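Local coordinates for calcineurin-like phosphoesterase domain-containing protein (Aquifex aeolicus, PDB 1XM7), which is of unknown function but, as a member of the calcineurin-like metallophosphoesterase family, is probably a hydrolase, at residues N21-F26 with V148-E153. Sequence-based numbering, arbitrary orientation.
Sequences NPEVRF and VHWNRE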
loop_
_atom_site.group_PDB
_atom_site.type_symbol
_atom_site.label_atom_id
_atom_site.label_comp_id
_atom_site.label_asym_id
_atom_site.label_seq_id
_atom_site.Cartn_x
_atom_site.Cartn_y
_atom_site.Cartn_z
ATOM N N ASN A 21 0.421 -5.690 17.013
ATOM C CA ASN A 21 1.790 -5.603 16.516
ATOM C C ASN A 21 2.521 -4.658 17.442
ATOM O O ASN A 21 3.057 -3.644 17.010
ATOM C CB ASN A 21 1.807 -5.051 15.099
ATOM C CG ASN A 21 0.930 -5.845 14.165
ATOM O OD1 ASN A 21 0.725 -7.044 14.365
ATOM N ND2 ASN A 21 0.417 -5.194 13.129
ATOM N N PRO A 22 2.573 -5.003 18.734
ATOM C CA PRO A 22 3.220 -4.204 19.774
ATOM C C PRO A 22 4.577 -3.789 19.285
ATOM O O PRO A 22 5.016 -2.657 19.479
ATOM C CB PRO A 22 3.325 -5.174 20.943
ATOM C CG PRO A 22 2.293 -6.220 20.646
ATOM C CD PRO A 22 2.440 -6.398 19.181
ATOM N N GLU A 23 5.230 -4.743 18.644
ATOM C CA GLU A 23 6.552 -4.548 18.093
ATOM C C GLU A 23 6.700 -3.248 17.303
ATOM O O GLU A 23 7.521 -2.402 17.648
ATOM C CB GLU A 23 6.887 -5.732 17.191
ATOM C CG GLU A 23 7.152 -7.052 17.919
ATOM C CD GLU A 23 8.552 -7.108 18.525
ATOM O OE1 GLU A 23 9.006 -8.225 18.878
ATOM O OE2 GLU A 23 9.198 -6.035 18.651
ATOM N N VAL A 24 5.901 -3.087 16.254
ATOM C CA VAL A 24 5.982 -1.906 15.403
ATOM C C VAL A 24 4.967 -0.795 15.621
ATOM O O VAL A 24 5.314 0.379 15.557
ATOM C CB VAL A 24 5.905 -2.306 13.937
ATOM C CG1 VAL A 24 7.216 -2.897 13.506
ATOM C CG2 VAL A 24 4.785 -3.314 13.740
ATOM N N ARG A 25 3.713 -1.160 15.849
ATOM C CA ARG A 25 2.661 -0.172 16.051
ATOM C C ARG A 25 2.723 0.453 17.444
ATOM O O ARG A 25 2.994 -0.218 18.443
ATOM C CB ARG A 25 1.287 -0.808 15.816
ATOM C CG ARG A 25 1.081 -1.349 14.405
ATOM C CD ARG A 25 0.796 -0.255 13.379
ATOM N NE ARG A 25 0.640 -0.812 12.033
ATOM C CZ ARG A 25 0.065 -0.188 11.006
ATOM N NH1 ARG A 25 -0.426 1.037 11.143
ATOM N NH2 ARG A 25 -0.020 -0.798 9.831
ATOM N N PHE A 26 2.442 1.749 17.490
ATOM C CA PHE A 26 2.492 2.532 18.714
ATOM C C PHE A 26 1.420 3.602 18.641
ATOM O O PHE A 26 1.006 3.990 17.552
ATOM C CB PHE A 26 3.839 3.213 18.772
ATOM C CG PHE A 26 4.137 4.013 17.539
ATOM C CD1 PHE A 26 3.631 5.305 17.387
ATOM C CD2 PHE A 26 4.875 3.455 16.494
ATOM C CE1 PHE A 26 3.854 6.029 16.211
ATOM C CE2 PHE A 26 5.105 4.175 15.305
ATOM C CZ PHE A 26 4.593 5.462 15.167
ATOM N N VAL A 148 1.480 -7.946 3.912
ATOM C CA VAL A 148 2.350 -8.643 4.873
ATOM C C VAL A 148 2.975 -7.711 5.910
ATOM O O VAL A 148 3.814 -6.871 5.583
ATOM C CB VAL A 148 3.485 -9.405 4.168
ATOM C CG1 VAL A 148 4.222 -10.271 5.183
ATOM C CG2 VAL A 148 2.917 -10.258 3.038
ATOM N N HIS A 149 2.576 -7.878 7.166
ATOM C CA HIS A 149 3.074 -7.033 8.244
ATOM C C HIS A 149 4.473 -7.356 8.714
ATOM O O HIS A 149 5.055 -8.381 8.369
ATOM C CB HIS A 149 2.132 -7.082 9.447
ATOM C CG HIS A 149 0.721 -6.705 9.122
ATOM N ND1 HIS A 149 0.401 -5.606 8.354
ATOM C CD2 HIS A 149 -0.458 -7.284 9.455
ATOM C CE1 HIS A 149 -0.911 -5.527 8.226
ATOM N NE2 HIS A 149 -1.455 -6.534 8.885
ATOM N N TRP A 150 4.998 -6.451 9.522
ATOM C CA TRP A 150 6.322 -6.597 10.074
ATOM C C TRP A 150 6.372 -7.815 10.984
ATOM O O TRP A 150 5.408 -8.122 11.683
ATOM C CB TRP A 150 6.684 -5.346 10.880
ATOM C CG TRP A 150 8.029 -5.430 11.538
ATOM C CD1 TRP A 150 9.231 -5.014 11.022
ATOM C CD2 TRP A 150 8.330 -6.063 12.792
ATOM N NE1 TRP A 150 10.257 -5.357 11.875
ATOM C CE2 TRP A 150 9.732 -6.003 12.967
ATOM C CE3 TRP A 150 7.550 -6.686 13.779
ATOM C CZ2 TRP A 150 10.371 -6.542 14.093
ATOM C CZ3 TRP A 150 8.187 -7.224 14.895
ATOM C CH2 TRP A 150 9.584 -7.149 15.041
ATOM N N ASN A 151 7.500 -8.515 10.953
ATOM C CA ASN A 151 7.730 -9.671 11.807
ATOM C C ASN A 151 9.195 -9.552 12.172
ATOM O O ASN A 151 9.954 -8.870 11.481
ATOM C CB ASN A 151 7.438 -10.987 11.073
ATOM C CG ASN A 151 8.263 -11.158 9.818
ATOM O OD1 ASN A 151 7.735 -11.471 8.747
ATOM N ND2 ASN A 151 9.569 -10.963 9.942
ATOM N N ARG A 152 9.595 -10.206 13.252
ATOM C CA ARG A 152 10.975 -10.126 13.716
ATOM C C ARG A 152 12.034 -10.819 12.852
ATOM O O ARG A 152 13.187 -10.911 13.265
ATOM C CB ARG A 152 11.063 -10.646 15.156
ATOM C CG ARG A 152 9.704 -10.867 15.812
ATOM C CD ARG A 152 9.069 -12.152 15.292
ATOM N NE ARG A 152 7.683 -12.339 15.724
ATOM C CZ ARG A 152 7.078 -13.526 15.791
ATOM N NH1 ARG A 152 7.739 -14.634 15.460
ATOM N NH2 ARG A 152 5.807 -13.609 16.188
ATOM N N GLU A 153 11.662 -11.292 11.661
ATOM C CA GLU A 153 12.628 -11.960 10.780
ATOM C C GLU A 153 12.790 -11.354 9.379
ATOM O O GLU A 153 13.857 -10.856 9.047
ATOM C CB GLU A 153 12.294 -13.445 10.638
ATOM C CG GLU A 153 10.977 -13.867 11.258
ATOM C CD GLU A 153 11.022 -13.874 12.773
ATOM O OE1 GLU A 153 10.014 -14.267 13.402
ATOM O OE2 GLU A 153 12.070 -13.488 13.335
#
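The W150 indole has CG1 of V24 over one face and the backbone N of R152 over the other, each offset toward the rim. Methyl CG1 of V24 makes the CH-pi contact, 3.6 Å from the centroid of the five-membered ring and 26° off its normal. This methyl is nearest CG of W150, at 3.3 Å. The six-membered ring is approached obliquely by the aliphatic part of E23, whose carboxylate plane is turned 54° from the indole. With chi1 at 178°, CG of W150 points opposite the backbone N and the indole reaches across to V24 and E23. The H149 ring has ND2 of N21 over one face, offset toward the rim and 4.3 Å from CG of H149. OD1 of N170 hydrogen-bonds ND1 of H149, and OE2 of E172 takes the backbone N-H of W150. Replacing W150 by an alanine would probably leave V24 CG1 without its aromatic face and open a gap beside E23. At the outer end, R152 NH1 and E153 OE1 form a salt bridge (3.1 Å). The E23 carboxylate lies by CH2 of the indole, its OE1 5.4 Å from NE of R152, too far for a salt bridge. The two surface loops of the phosphoesterase fold thus meet by apolar fit, while N170 and E172 supply polar bonds from outside.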